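Local coordinates for hypothetical protein TM1553 (Thermotoga maritima, PDB 1VRM) that is probably, like its ApbE relatives, an FAD:protein FMN transferase that moves FMN from FAD onto target proteins, at residues Glu112-Thr117 with Arg124-Glu129; Tyr140-Phe145 with Asn156-Asp161; Val195-Pro200 with Tyr205-Gly210; Thr266-Asp271 with Glu317-Phe322. One frame throughout, in Å; residues are numbered along the deposited sequence.

The four contacts fall into two pairs on opposite sides of the chain's centre. Contacts 1 and 2 have centres about 19 Å apart and meet directly through a salt bridge, Glu112 OE2 to Lys159 NZ at 2.7 Å. Contacts 3 and 4 are closer, centres about 13 Å apart; both reach the eight-stranded antiparallel sheet and touch where Arg196 NH2 packs 3.6 Å from Glu270 O. Between the pairs nothing touches: the nearest atoms of contacts 2 and 4 are still about 16 Å apart. Small molecules mark both halves. In contact 2 Asp161 OD2 hydrogen-bonds an unidentified ligand, and in contact 3 the Ile209 side chain lies about 4 Å from a methylpentanediol; both are probably from crystallisation.

Contact 1: residues Glu112-Thr117 with Arg124-Glu129; sequences ELWGFT and RVPSRE
Pro126 lies on the indole of Trp114, its CD 3.4 Å from the centroid of the six-membered ring and 9° off the ring normal. This is a CH-pi contact over the face, and the two side chains cross at about a right angle. The Val125 side chain lies alongside Trp114, CG1 4.1 Å from Trp114 CH2. Leu113 reaches the proline too, CD2 to Pro126 CB at 3.8 Å, while its CD1 touches Arg124 NH2.

One backbone bond joins the segments: Arg124 N donates to Trp114 O at 3.1 Å, nearly straight at 162°, although the donor stands above the carbonyl plane. A water extends the grip, donating a hydrogen bond to Leu113 O and accepting one from Arg124 NE at the edge of the guanidinium. The extended arginine chain carries NH2 on to a salt bridge with Glu130.

Both carbonyls belong to the last turn of helix 108-114, which ends in a Schellman motif at Gly115, consistent with their outside partners. Gly256 O accepts a hydrogen bond from Trp114 NE1. Ser127 N-caps helix 128-135, whose Ile131 touches both Trp114 and Pro126; the contact thus ties one helix's end to the next one's start.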
loop_
_atom_site.group_PDB
_atom_site.type_symbol
_atom_site.label_atom_id
_atom_site.label_comp_id
_atom_site.label_asym_id
_atom_site.label_seq_id
_atom_site.Cartn_x
_atom_site.Cartn_y
_atom_site.Cartn_z
ATOM N N GLU A 112 5.757 11.540 -10.962
ATOM C CA GLU A 112 6.896 12.440 -11.147
ATOM C C GLU A 112 6.408 13.797 -11.743
ATOM O O GLU A 112 6.769 14.904 -11.316
ATOM C CB GLU A 112 7.872 11.679 -12.035
ATOM C CG GLU A 112 9.188 12.197 -12.185
ATOM C CD GLU A 112 9.960 11.327 -13.180
ATOM O OE1 GLU A 112 9.496 11.157 -14.325
ATOM O OE2 GLU A 112 11.022 10.835 -12.803
ATOM N N LEU A 113 5.472 13.711 -12.679
ATOM C CA LEU A 113 4.918 14.876 -13.312
ATOM C C LEU A 113 4.166 15.758 -12.343
ATOM O O LEU A 113 4.311 16.962 -12.347
ATOM C CB LEU A 113 3.993 14.412 -14.426
ATOM C CG LEU A 113 3.517 15.408 -15.472
ATOM C CD1 LEU A 113 4.698 15.786 -16.399
ATOM C CD2 LEU A 113 2.316 14.817 -16.221
ATOM N N TRP A 114 3.359 15.131 -11.492
ATOM C CA TRP A 114 2.585 15.846 -10.474
ATOM C C TRP A 114 3.452 16.366 -9.309
ATOM O O TRP A 114 3.016 17.193 -8.510
ATOM C CB TRP A 114 1.509 14.890 -9.903
ATOM C CG TRP A 114 0.327 14.759 -10.718
ATOM C CD1 TRP A 114 0.103 13.848 -11.712
ATOM C CD2 TRP A 114 -0.867 15.544 -10.613
ATOM N NE1 TRP A 114 -1.151 14.038 -12.263
ATOM C CE2 TRP A 114 -1.778 15.068 -11.585
ATOM C CE3 TRP A 114 -1.237 16.640 -9.801
ATOM C CZ2 TRP A 114 -3.020 15.648 -11.771
ATOM C CZ3 TRP A 114 -2.464 17.172 -9.956
ATOM C CH2 TRP A 114 -3.348 16.716 -10.956
ATOM N N GLY A 115 4.662 15.851 -9.183
ATOM C CA GLY A 115 5.584 16.276 -8.123
ATOM C C GLY A 115 5.592 15.431 -6.858
ATOM O O GLY A 115 6.271 15.768 -5.867
ATOM N N PHE A 116 4.857 14.334 -6.856
ATOM C CA PHE A 116 4.746 13.474 -5.666
ATOM C C PHE A 116 6.074 12.800 -5.298
ATOM O O PHE A 116 6.281 12.462 -4.156
ATOM C CB PHE A 116 3.604 12.495 -5.770
ATOM C CG PHE A 116 2.277 13.144 -5.640
ATOM C CD1 PHE A 116 1.871 13.686 -4.412
ATOM C CD2 PHE A 116 1.401 13.215 -6.708
ATOM C CE1 PHE A 116 0.646 14.259 -4.301
ATOM C CE2 PHE A 116 0.194 13.789 -6.578
ATOM C CZ PHE A 116 -0.190 14.330 -5.393
ATOM N N THR A 117 6.984 12.702 -6.249
ATOM C CA THR A 117 8.276 12.056 -6.038
ATOM C C THR A 117 9.411 13.017 -5.671
ATOM O O THR A 117 10.439 12.562 -5.173
ATOM C CB THR A 117 8.699 11.343 -7.326
ATOM O OG1 THR A 117 8.959 12.312 -8.342
ATOM C CG2 THR A 117 7.645 10.364 -7.808
ATOM N N ARG A 124 2.613 20.289 -8.369
ATOM C CA ARG A 124 1.902 21.145 -9.302
ATOM C C ARG A 124 0.805 20.381 -9.993
ATOM O O ARG A 124 0.826 19.167 -10.002
ATOM C CB ARG A 124 2.861 21.731 -10.353
ATOM C CG ARG A 124 3.414 20.738 -11.319
ATOM C CD ARG A 124 4.389 21.379 -12.238
ATOM N NE ARG A 124 4.898 20.355 -13.110
ATOM C CZ ARG A 124 4.461 20.131 -14.339
ATOM N NH1 ARG A 124 3.549 20.892 -14.912
ATOM N NH2 ARG A 124 4.988 19.123 -15.016
ATOM N N VAL A 125 -0.134 21.115 -10.583
ATOM C CA VAL A 125 -1.160 20.553 -11.430
ATOM C C VAL A 125 -0.664 20.620 -12.873
ATOM O O VAL A 125 -0.572 21.713 -13.441
ATOM C CB VAL A 125 -2.515 21.304 -11.323
ATOM C CG1 VAL A 125 -3.574 20.660 -12.141
ATOM C CG2 VAL A 125 -2.951 21.436 -9.816
ATOM N N PRO A 126 -0.305 19.475 -13.456
ATOM C CA PRO A 126 0.166 19.477 -14.830
ATOM C C PRO A 126 -0.975 19.809 -15.767
ATOM O O PRO A 126 -2.128 19.611 -15.426
ATOM C CB PRO A 126 0.640 18.022 -15.039
ATOM C CG PRO A 126 0.795 17.443 -13.645
ATOM C CD PRO A 126 -0.329 18.095 -12.917
ATOM N N SER A 127 -0.668 20.320 -16.962
ATOM C CA SER A 127 -1.738 20.522 -17.921
ATOM C C SER A 127 -2.347 19.246 -18.474
ATOM O O SER A 127 -1.723 18.165 -18.425
ATOM C CB SER A 127 -1.204 21.359 -19.099
ATOM O OG SER A 127 -0.294 20.574 -19.886
ATOM N N ARG A 128 -3.545 19.356 -19.039
ATOM C CA ARG A 128 -4.191 18.232 -19.692
ATOM C C ARG A 128 -3.288 17.607 -20.757
ATOM O O ARG A 128 -3.164 16.380 -20.891
ATOM C CB ARG A 128 -5.502 18.660 -20.360
ATOM C CG ARG A 128 -6.276 17.480 -20.868
ATOM C CD ARG A 128 -7.603 17.887 -21.495
ATOM N NE ARG A 128 -8.263 16.764 -22.169
ATOM N N GLU A 129 -2.687 18.470 -21.559
ATOM C CA GLU A 129 -1.786 18.000 -22.595
ATOM C C GLU A 129 -0.598 17.194 -22.014
ATOM O O GLU A 129 -0.238 16.141 -22.559
ATOM C CB GLU A 129 -1.337 19.193 -23.437
ATOM C CG GLU A 129 -0.361 18.917 -24.454
ATOM C CD GLU A 129 -0.292 20.037 -25.508
ATOM O OE1 GLU A 129 -0.784 21.167 -25.273
ATOM O OE2 GLU A 129 0.239 19.761 -26.586
HETATM O O HOH W 1 6.387 18.637 -11.123
#

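Contact 2: residues Tyr140-Phe145 with Asn156-Asp161; sequences YKNVLF and NGVKID
Two side-chain amides meet with their planes perpendicular, those of Asn142 and Asn156. Asn156 ND2 donates to Asn142 OD1 at 2.7 Å, along a nearly straight N-H line of 168°. The geometry differs at its two ends: the acceptor lies in the amide plane of Asn156, whereas the donor stands 37° out of the carbonyl plane of Asn142 and is not on a lone pair. The other end of the Asn142 amide is held as well, since ND2 hydrogen-bonds Gly139 O, so both polar atoms fix its rotation. Val158 CG1 approaches the same amide obliquely, 3.6 Å from Asn142 ND2, on the side from which Asn156 ND2 comes.

Next to this polar link the contact is apolar. Val158 presses both methyls against the stem of Asn142, CG1 at 3.5 Å and CG2 at 3.8 Å from Asn142 CB. With CG anti to its carbonyl carbon (chi1 -67°), Asn142 sends the amide across toward the second segment. Farther along, Val143 CG1 meets Ile160 CD1 at a looser 4.3 Å.

Asn156 has positive phi, as does Gly157, where the chain leaves strand 151-154. That strand pairs antiparallel with strand 143-146, and a backbone bond between Asn142 and Lys155 continues the pairing. Asn142-Asn156 thus links the chain just before one strand to the loop following its partner, while Val143 packs on Val152 and Ile160 on Val154 of strand 151-154.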
loop_
_atom_site.group_PDB
_atom_site.type_symbol
_atom_site.label_atom_id
_atom_site.label_comp_id
_atom_site.label_asym_id
_atom_site.label_seq_id
_atom_site.Cartn_x
_atom_site.Cartn_y
_atom_site.Cartn_z
ATOM N N TYR A 140 1.014 -1.169 -16.872
ATOM C CA TYR A 140 1.816 -2.306 -16.345
ATOM C C TYR A 140 2.310 -3.257 -17.407
ATOM O O TYR A 140 3.292 -3.973 -17.200
ATOM C CB TYR A 140 1.049 -3.110 -15.296
ATOM C CG TYR A 140 -0.101 -3.895 -15.836
ATOM C CD1 TYR A 140 -1.328 -3.282 -16.105
ATOM C CD2 TYR A 140 0.020 -5.269 -16.074
ATOM C CE1 TYR A 140 -2.424 -4.030 -16.591
ATOM C CE2 TYR A 140 -1.044 -6.001 -16.585
ATOM C CZ TYR A 140 -2.246 -5.376 -16.831
ATOM O OH TYR A 140 -3.296 -6.126 -17.325
ATOM N N LYS A 141 1.618 -3.320 -18.533
ATOM C CA LYS A 141 2.047 -4.197 -19.618
ATOM C C LYS A 141 3.394 -3.800 -20.238
ATOM O O LYS A 141 3.981 -4.562 -21.008
ATOM C CB LYS A 141 0.958 -4.311 -20.685
ATOM C CG LYS A 141 -0.323 -4.970 -20.167
ATOM C CD LYS A 141 -1.428 -4.907 -21.230
ATOM C CE LYS A 141 -2.706 -5.542 -20.725
ATOM N NZ LYS A 141 -3.731 -5.601 -21.814
ATOM N N ASN A 142 3.902 -2.618 -19.883
ATOM C CA ASN A 142 5.198 -2.130 -20.339
ATOM C C ASN A 142 6.352 -2.657 -19.503
ATOM O O ASN A 142 7.496 -2.338 -19.766
ATOM C CB ASN A 142 5.203 -0.613 -20.361
ATOM C CG ASN A 142 4.282 -0.067 -21.389
ATOM O OD1 ASN A 142 4.476 -0.287 -22.609
ATOM N ND2 ASN A 142 3.239 0.646 -20.939
ATOM N N VAL A 143 6.057 -3.404 -18.442
ATOM C CA VAL A 143 7.119 -4.069 -17.671
ATOM C C VAL A 143 7.266 -5.491 -18.168
ATOM O O VAL A 143 6.304 -6.283 -18.064
ATOM C CB VAL A 143 6.782 -4.117 -16.193
ATOM C CG1 VAL A 143 7.987 -4.665 -15.372
ATOM C CG2 VAL A 143 6.371 -2.708 -15.714
ATOM N N LEU A 144 8.444 -5.804 -18.698
ATOM C CA LEU A 144 8.722 -7.124 -19.295
ATOM C C LEU A 144 9.653 -7.897 -18.388
ATOM O O LEU A 144 10.518 -7.311 -17.709
ATOM C CB LEU A 144 9.379 -6.966 -20.657
ATOM C CG LEU A 144 8.675 -5.998 -21.614
ATOM C CD1 LEU A 144 9.354 -5.995 -22.973
ATOM C CD2 LEU A 144 7.198 -6.322 -21.735
ATOM N N PHE A 145 9.464 -9.226 -18.390
ATOM C CA PHE A 145 10.173 -10.130 -17.497
ATOM C C PHE A 145 10.925 -11.185 -18.270
ATOM O O PHE A 145 10.409 -11.714 -19.246
ATOM C CB PHE A 145 9.160 -10.816 -16.589
ATOM C CG PHE A 145 8.445 -9.872 -15.684
ATOM C CD1 PHE A 145 9.040 -9.468 -14.527
ATOM C CD2 PHE A 145 7.194 -9.377 -15.993
ATOM C CE1 PHE A 145 8.403 -8.567 -13.666
ATOM C CE2 PHE A 145 6.526 -8.486 -15.138
ATOM C CZ PHE A 145 7.152 -8.062 -13.991
ATOM N N ASN A 156 8.645 1.926 -23.297
ATOM C CA ASN A 156 7.795 3.098 -23.466
ATOM C C ASN A 156 7.987 4.128 -22.369
ATOM O O ASN A 156 7.113 4.973 -22.131
ATOM C CB ASN A 156 6.327 2.694 -23.587
ATOM C CG ASN A 156 6.051 1.981 -24.885
ATOM O OD1 ASN A 156 6.528 2.418 -25.930
ATOM N ND2 ASN A 156 5.346 0.874 -24.830
ATOM N N GLY A 157 9.156 4.133 -21.755
ATOM C CA GLY A 157 9.518 5.139 -20.789
ATOM C C GLY A 157 8.784 5.005 -19.480
ATOM O O GLY A 157 8.815 5.930 -18.654
ATOM N N VAL A 158 8.212 3.847 -19.195
ATOM C CA VAL A 158 7.476 3.740 -17.923
ATOM C C VAL A 158 8.459 3.716 -16.748
ATOM O O VAL A 158 9.620 3.303 -16.886
ATOM C CB VAL A 158 6.501 2.573 -17.813
ATOM C CG1 VAL A 158 5.467 2.561 -18.897
ATOM C CG2 VAL A 158 7.223 1.284 -17.740
ATOM N N LYS A 159 7.964 4.144 -15.599
ATOM C CA LYS A 159 8.682 4.053 -14.367
ATOM C C LYS A 159 7.790 3.371 -13.320
ATOM O O LYS A 159 6.599 3.649 -13.211
ATOM C CB LYS A 159 9.116 5.403 -13.857
ATOM C CG LYS A 159 10.196 6.066 -14.766
ATOM C CD LYS A 159 10.758 7.281 -14.103
ATOM C CE LYS A 159 12.060 7.811 -14.722
ATOM N NZ LYS A 159 12.683 8.998 -13.969
ATOM N N ILE A 160 8.403 2.490 -12.555
ATOM C CA ILE A 160 7.728 1.684 -11.515
ATOM C C ILE A 160 7.729 2.491 -10.226
ATOM O O ILE A 160 8.747 3.080 -9.842
ATOM C CB ILE A 160 8.507 0.374 -11.304
ATOM C CG1 ILE A 160 8.423 -0.499 -12.583
ATOM C CG2 ILE A 160 8.062 -0.316 -10.059
ATOM C CD1 ILE A 160 9.385 -1.658 -12.636
ATOM N N ASP A 161 6.605 2.513 -9.536
ATOM C CA ASP A 161 6.526 3.056 -8.180
ATOM C C ASP A 161 5.736 2.024 -7.361
ATOM O O ASP A 161 4.626 1.652 -7.750
ATOM C CB ASP A 161 5.814 4.408 -8.076
ATOM C CG ASP A 161 5.803 4.908 -6.601
ATOM O OD1 ASP A 161 6.790 5.541 -6.145
ATOM O OD2 ASP A 161 4.838 4.598 -5.875
#

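Contact 3: residues Val195-Pro200 with Tyr205-Gly210; sequences VRIIGP and YPWVIG
Trp207 and Ile197 cross at an oblique angle, and the indole turns its N-H toward the chain beyond the isoleucine. Ile197 brings two branches to the same ring atom: CG2 and CD1 each lie 3.8 Å from Trp207 CD1. The two torsions explain this double touch, for CG2 is anti to the backbone N while chi2 of -50° folds CD1 back to the indole.

The polar edge of the ring goes elsewhere. Trp207 NE1 donates to Gly199 O at 2.9 Å, essentially straight at 176°, and the oxygen lies in the ring plane. Seen from the carbonyl, the donor is tilted 24° from its plane. This bond holds the N-H edge, and Phe188 and Tyr18 pack edge-to-face with the indole.

Gly199 is part of a classic beta bulge, Ile198 and Gly199 both facing Gly187 on the adjoining strand, and the chain turns a corner at Ile198. Strand 194-197 belongs to the large antiparallel sheet, strand 207-212 to a two-stranded one. The short strand axes run 10.2 Å apart and nearly antiparallel, too distant for backbone pairing, so side chains fill the gap.

Ile209 CD1 reaches Val195 CG1 at 4.2 Å and also approaches Ile197 CD1. Where the chain comes back, Pro200 CB sits 3.4 Å from Tyr205 O.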
loop_
_atom_site.group_PDB
_atom_site.type_symbol
_atom_site.label_atom_id
_atom_site.label_comp_id
_atom_site.label_asym_id
_atom_site.label_seq_id
_atom_site.Cartn_x
_atom_site.Cartn_y
_atom_site.Cartn_z
ATOM N N VAL A 195 -2.218 -2.334 9.021
ATOM C CA VAL A 195 -1.871 -3.149 10.166
ATOM C C VAL A 195 -1.795 -4.632 9.777
ATOM O O VAL A 195 -2.648 -5.138 8.994
ATOM C CB VAL A 195 -2.940 -3.002 11.275
ATOM C CG1 VAL A 195 -2.599 -3.866 12.473
ATOM C CG2 VAL A 195 -3.079 -1.527 11.748
ATOM N N ARG A 196 -0.770 -5.308 10.269
ATOM C CA ARG A 196 -0.664 -6.771 10.173
ATOM C C ARG A 196 -0.581 -7.353 11.594
ATOM O O ARG A 196 0.240 -6.917 12.393
ATOM C CB ARG A 196 0.541 -7.189 9.368
ATOM C CG ARG A 196 0.661 -8.647 9.139
ATOM C CD ARG A 196 -0.377 -9.130 8.143
ATOM N NE ARG A 196 -0.029 -10.395 7.567
ATOM C CZ ARG A 196 -0.533 -11.512 7.988
ATOM N NH1 ARG A 196 -1.338 -11.488 8.997
ATOM N NH2 ARG A 196 -0.168 -12.640 7.458
ATOM N N ILE A 197 -1.453 -8.306 11.902
ATOM C CA ILE A 197 -1.447 -8.948 13.195
ATOM C C ILE A 197 -0.321 -10.008 13.214
ATOM O O ILE A 197 -0.252 -10.893 12.346
ATOM C CB ILE A 197 -2.786 -9.601 13.534
ATOM C CG1 ILE A 197 -3.948 -8.617 13.430
ATOM C CG2 ILE A 197 -2.752 -10.300 14.883
ATOM C CD1 ILE A 197 -3.777 -7.344 14.130
ATOM N N ILE A 198 0.493 -9.966 14.268
ATOM C CA ILE A 198 1.498 -10.991 14.504
ATOM C C ILE A 198 0.887 -12.225 15.153
ATOM O O ILE A 198 1.069 -13.367 14.673
ATOM C CB ILE A 198 2.683 -10.495 15.342
ATOM C CG1 ILE A 198 3.433 -9.385 14.620
ATOM C CG2 ILE A 198 3.606 -11.670 15.717
ATOM C CD1 ILE A 198 4.476 -8.637 15.510
ATOM N N GLY A 199 0.162 -11.982 16.244
ATOM C CA GLY A 199 -0.592 -13.017 16.947
ATOM C C GLY A 199 -1.588 -12.333 17.843
ATOM O O GLY A 199 -1.471 -11.153 18.111
ATOM N N PRO A 200 -2.569 -13.082 18.364
ATOM C CA PRO A 200 -3.641 -12.538 19.138
ATOM C C PRO A 200 -3.199 -11.948 20.471
ATOM O O PRO A 200 -2.192 -12.348 21.061
ATOM C CB PRO A 200 -4.565 -13.716 19.388
ATOM C CG PRO A 200 -3.934 -14.835 18.888
ATOM C CD PRO A 200 -2.676 -14.522 18.188
ATOM N N TYR A 205 -6.923 -12.999 22.353
ATOM C CA TYR A 205 -8.004 -12.041 22.034
ATOM C C TYR A 205 -7.759 -11.276 20.748
ATOM O O TYR A 205 -6.622 -11.165 20.286
ATOM C CB TYR A 205 -8.175 -11.021 23.148
ATOM C CG TYR A 205 -8.421 -11.622 24.463
ATOM C CD1 TYR A 205 -9.638 -12.221 24.735
ATOM C CD2 TYR A 205 -7.460 -11.577 25.441
ATOM C CE1 TYR A 205 -9.885 -12.796 25.970
ATOM C CE2 TYR A 205 -7.697 -12.162 26.715
ATOM C CZ TYR A 205 -8.912 -12.758 26.959
ATOM O OH TYR A 205 -9.193 -13.324 28.193
ATOM N N PRO A 206 -8.829 -10.776 20.145
ATOM C CA PRO A 206 -8.656 -9.901 18.993
ATOM C C PRO A 206 -8.100 -8.530 19.363
ATOM O O PRO A 206 -8.295 -8.021 20.467
ATOM C CB PRO A 206 -10.098 -9.774 18.437
ATOM C CG PRO A 206 -10.941 -9.892 19.580
ATOM C CD PRO A 206 -10.258 -10.942 20.479
ATOM N N TRP A 207 -7.362 -7.955 18.431
ATOM C CA TRP A 207 -6.957 -6.572 18.490
ATOM C C TRP A 207 -8.114 -5.738 17.980
ATOM O O TRP A 207 -8.757 -6.065 16.982
ATOM C CB TRP A 207 -5.722 -6.304 17.664
ATOM C CG TRP A 207 -4.534 -7.082 18.142
ATOM C CD1 TRP A 207 -4.150 -8.323 17.757
ATOM C CD2 TRP A 207 -3.655 -6.687 19.172
ATOM N NE1 TRP A 207 -3.043 -8.708 18.445
ATOM C CE2 TRP A 207 -2.721 -7.728 19.348
ATOM C CE3 TRP A 207 -3.547 -5.552 19.957
ATOM C CZ2 TRP A 207 -1.715 -7.652 20.276
ATOM C CZ3 TRP A 207 -2.537 -5.484 20.878
ATOM C CH2 TRP A 207 -1.623 -6.523 21.015
ATOM N N VAL A 208 -8.340 -4.626 18.655
ATOM C CA VAL A 208 -9.459 -3.731 18.320
ATOM C C VAL A 208 -8.892 -2.580 17.548
ATOM O O VAL A 208 -8.010 -1.860 18.036
ATOM C CB VAL A 208 -10.157 -3.176 19.558
ATOM C CG1 VAL A 208 -11.426 -2.375 19.110
ATOM C CG2 VAL A 208 -10.537 -4.298 20.484
ATOM N N ILE A 209 -9.359 -2.424 16.325
ATOM C CA ILE A 209 -8.783 -1.474 15.383
ATOM C C ILE A 209 -9.861 -0.476 14.983
ATOM O O ILE A 209 -10.950 -0.859 14.560
ATOM C CB ILE A 209 -8.187 -2.163 14.160
ATOM C CG1 ILE A 209 -7.088 -3.139 14.600
ATOM C CG2 ILE A 209 -7.653 -1.132 13.182
ATOM C CD1 ILE A 209 -6.665 -4.132 13.582
ATOM N N GLY A 210 -9.544 0.792 15.155
ATOM C CA GLY A 210 -10.459 1.874 14.795
ATOM C C GLY A 210 -10.292 2.300 13.341
ATOM O O GLY A 210 -9.185 2.506 12.897
#

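Contact 4: residues Thr266-Asp271 with Glu317-Phe322; sequences TIIAED and ETFKLF
Apolar contact dominates, and Ile268 supplies most of it. Its CD1 comes between two phenylalanines, 3.5 Å from Phe319 CE2 and 3.7 Å from Phe322 CB. The isoleucine crosses Phe319 at about a right angle but slides past Phe322 in the opposite direction; CD1 is shared by both, and CG1 adds to the Phe319 contact. Thr266 adds a looser touch, its CG2 lying 4.2 Å from Phe319 CE2.

The other branch of Ile268 makes a CH-pi contact. CG2 stands over the face of Phe322, 4.2 Å from the ring centroid and 10° off the normal. Because CG2 is anti to the backbone N and CG1 anti to the carbonyl carbon (chi1 -60°), the branches diverge, one to the ring face and the other, through CD1, to both phenylalanines.

Ile268 belongs to strand 262-269 of the large antiparallel sheet, and its neighbours alternate: Ile267 and Ala269 turn to helix 272-296, while Thr266 and Ile268 face the short C-terminal helix 317-320. Strand 219-225 joins this second side, Ile223 touching both Ile268 and Phe319.

Polar bonds run within or beyond the segments, none across. Lys320 NZ makes a salt bridge with Glu317 OE2 at 2.8 Å, on the syn side but well out of the carboxylate plane. Thr266 OG1 is hydrogen-bonded to Thr232 OG1. The turn is only weakly helical; just past it Phe322 N donates to Phe319 O.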
loop_
_atom_site.group_PDB
_atom_site.type_symbol
_atom_site.label_atom_id
_atom_site.label_comp_id
_atom_site.label_asym_id
_atom_site.label_seq_id
_atom_site.Cartn_x
_atom_site.Cartn_y
_atom_site.Cartn_z
ATOM N N THR A 266 -11.140 0.900 3.100
ATOM C CA THR A 266 -10.488 0.066 4.109
ATOM C C THR A 266 -10.764 -1.383 3.746
ATOM O O THR A 266 -11.927 -1.743 3.481
ATOM C CB THR A 266 -11.073 0.328 5.538
ATOM O OG1 THR A 266 -10.858 1.723 5.923
ATOM C CG2 THR A 266 -10.465 -0.600 6.516
ATOM N N ILE A 267 -9.700 -2.172 3.672
ATOM C CA ILE A 267 -9.791 -3.569 3.288
ATOM C C ILE A 267 -9.214 -4.445 4.377
ATOM O O ILE A 267 -8.103 -4.228 4.823
ATOM C CB ILE A 267 -8.919 -3.837 2.052
ATOM C CG1 ILE A 267 -9.339 -2.960 0.877
ATOM C CG2 ILE A 267 -8.852 -5.268 1.653
ATOM C CD1 ILE A 267 -10.630 -3.203 0.393
ATOM N N ILE A 268 -10.013 -5.430 4.769
ATOM C CA ILE A 268 -9.549 -6.540 5.599
ATOM C C ILE A 268 -9.236 -7.714 4.686
ATOM O O ILE A 268 -10.047 -8.102 3.842
ATOM C CB ILE A 268 -10.627 -6.966 6.598
ATOM C CG1 ILE A 268 -11.000 -5.808 7.527
ATOM C CG2 ILE A 268 -10.164 -8.244 7.316
ATOM C CD1 ILE A 268 -12.268 -6.066 8.331
ATOM N N ALA A 269 -8.041 -8.279 4.844
ATOM C CA ALA A 269 -7.604 -9.398 4.022
ATOM C C ALA A 269 -6.686 -10.344 4.812
ATOM O O ALA A 269 -6.305 -10.055 5.954
ATOM C CB ALA A 269 -6.920 -8.956 2.749
ATOM N N GLU A 270 -6.380 -11.471 4.186
ATOM C CA GLU A 270 -5.512 -12.443 4.782
ATOM C C GLU A 270 -4.105 -11.965 5.018
ATOM O O GLU A 270 -3.434 -12.449 5.964
ATOM C CB GLU A 270 -5.489 -13.756 3.987
ATOM C CG GLU A 270 -4.886 -14.893 4.764
ATOM N N ASP A 271 -3.634 -11.070 4.146
ATOM C CA ASP A 271 -2.303 -10.558 4.262
ATOM C C ASP A 271 -2.270 -9.104 3.873
ATOM O O ASP A 271 -3.198 -8.557 3.221
ATOM C CB ASP A 271 -1.298 -11.347 3.456
ATOM C CG ASP A 271 -1.631 -11.383 2.019
ATOM O OD1 ASP A 271 -1.588 -10.355 1.357
ATOM O OD2 ASP A 271 -1.980 -12.487 1.543
ATOM N N GLU A 317 -21.133 -7.182 3.407
ATOM C CA GLU A 317 -21.617 -7.984 4.513
ATOM C C GLU A 317 -20.460 -8.729 5.210
ATOM O O GLU A 317 -20.473 -8.958 6.413
ATOM C CB GLU A 317 -22.674 -8.971 4.007
ATOM C CG GLU A 317 -23.934 -8.299 3.536
ATOM C CD GLU A 317 -24.643 -7.515 4.633
ATOM O OE1 GLU A 317 -24.662 -7.969 5.810
ATOM O OE2 GLU A 317 -25.160 -6.429 4.308
ATOM N N THR A 318 -19.450 -9.111 4.444
ATOM C CA THR A 318 -18.288 -9.788 5.013
ATOM C C THR A 318 -17.549 -8.848 5.990
ATOM O O THR A 318 -17.037 -9.281 7.003
ATOM C CB THR A 318 -17.308 -10.334 3.920
ATOM O OG1 THR A 318 -16.960 -9.337 2.947
ATOM C CG2 THR A 318 -17.934 -11.564 3.252
ATOM N N PHE A 319 -17.446 -7.561 5.657
ATOM C CA PHE A 319 -16.792 -6.601 6.532
ATOM C C PHE A 319 -17.496 -6.573 7.901
ATOM O O PHE A 319 -16.831 -6.563 8.948
ATOM C CB PHE A 319 -16.778 -5.179 5.876
ATOM C CG PHE A 319 -15.908 -4.203 6.602
ATOM C CD1 PHE A 319 -16.379 -3.480 7.675
ATOM C CD2 PHE A 319 -14.555 -4.056 6.245
ATOM C CE1 PHE A 319 -15.506 -2.589 8.367
ATOM C CE2 PHE A 319 -13.737 -3.152 6.943
ATOM C CZ PHE A 319 -14.227 -2.437 7.975
ATOM N N LYS A 320 -18.833 -6.606 7.874
ATOM C CA LYS A 320 -19.653 -6.535 9.077
ATOM C C LYS A 320 -19.328 -7.666 10.028
ATOM O O LYS A 320 -19.457 -7.518 11.239
ATOM C CB LYS A 320 -21.156 -6.528 8.723
ATOM C CG LYS A 320 -21.533 -5.384 7.739
ATOM C CD LYS A 320 -23.048 -5.248 7.529
ATOM C CE LYS A 320 -23.401 -4.244 6.470
ATOM N NZ LYS A 320 -24.882 -4.332 6.159
ATOM N N LEU A 321 -18.865 -8.808 9.505
ATOM C CA LEU A 321 -18.513 -9.922 10.366
ATOM C C LEU A 321 -17.414 -9.577 11.380
ATOM O O LEU A 321 -17.287 -10.227 12.401
ATOM C CB LEU A 321 -18.069 -11.136 9.549
ATOM C CG LEU A 321 -19.118 -11.729 8.619
ATOM C CD1 LEU A 321 -18.543 -12.869 7.731
ATOM C CD2 LEU A 321 -20.331 -12.190 9.427
ATOM N N PHE A 322 -16.556 -8.606 11.013
ATOM C CA PHE A 322 -15.393 -8.207 11.820
ATOM C C PHE A 322 -15.694 -7.063 12.783
ATOM O O PHE A 322 -14.832 -6.655 13.522
ATOM C CB PHE A 322 -14.250 -7.831 10.900
ATOM C CG PHE A 322 -13.781 -8.978 10.070
ATOM C CD1 PHE A 322 -12.779 -9.829 10.546
ATOM C CD2 PHE A 322 -14.317 -9.206 8.822
ATOM C CE1 PHE A 322 -12.337 -10.858 9.763
ATOM C CE2 PHE A 322 -13.910 -10.261 8.068
ATOM C CZ PHE A 322 -12.927 -11.108 8.541
#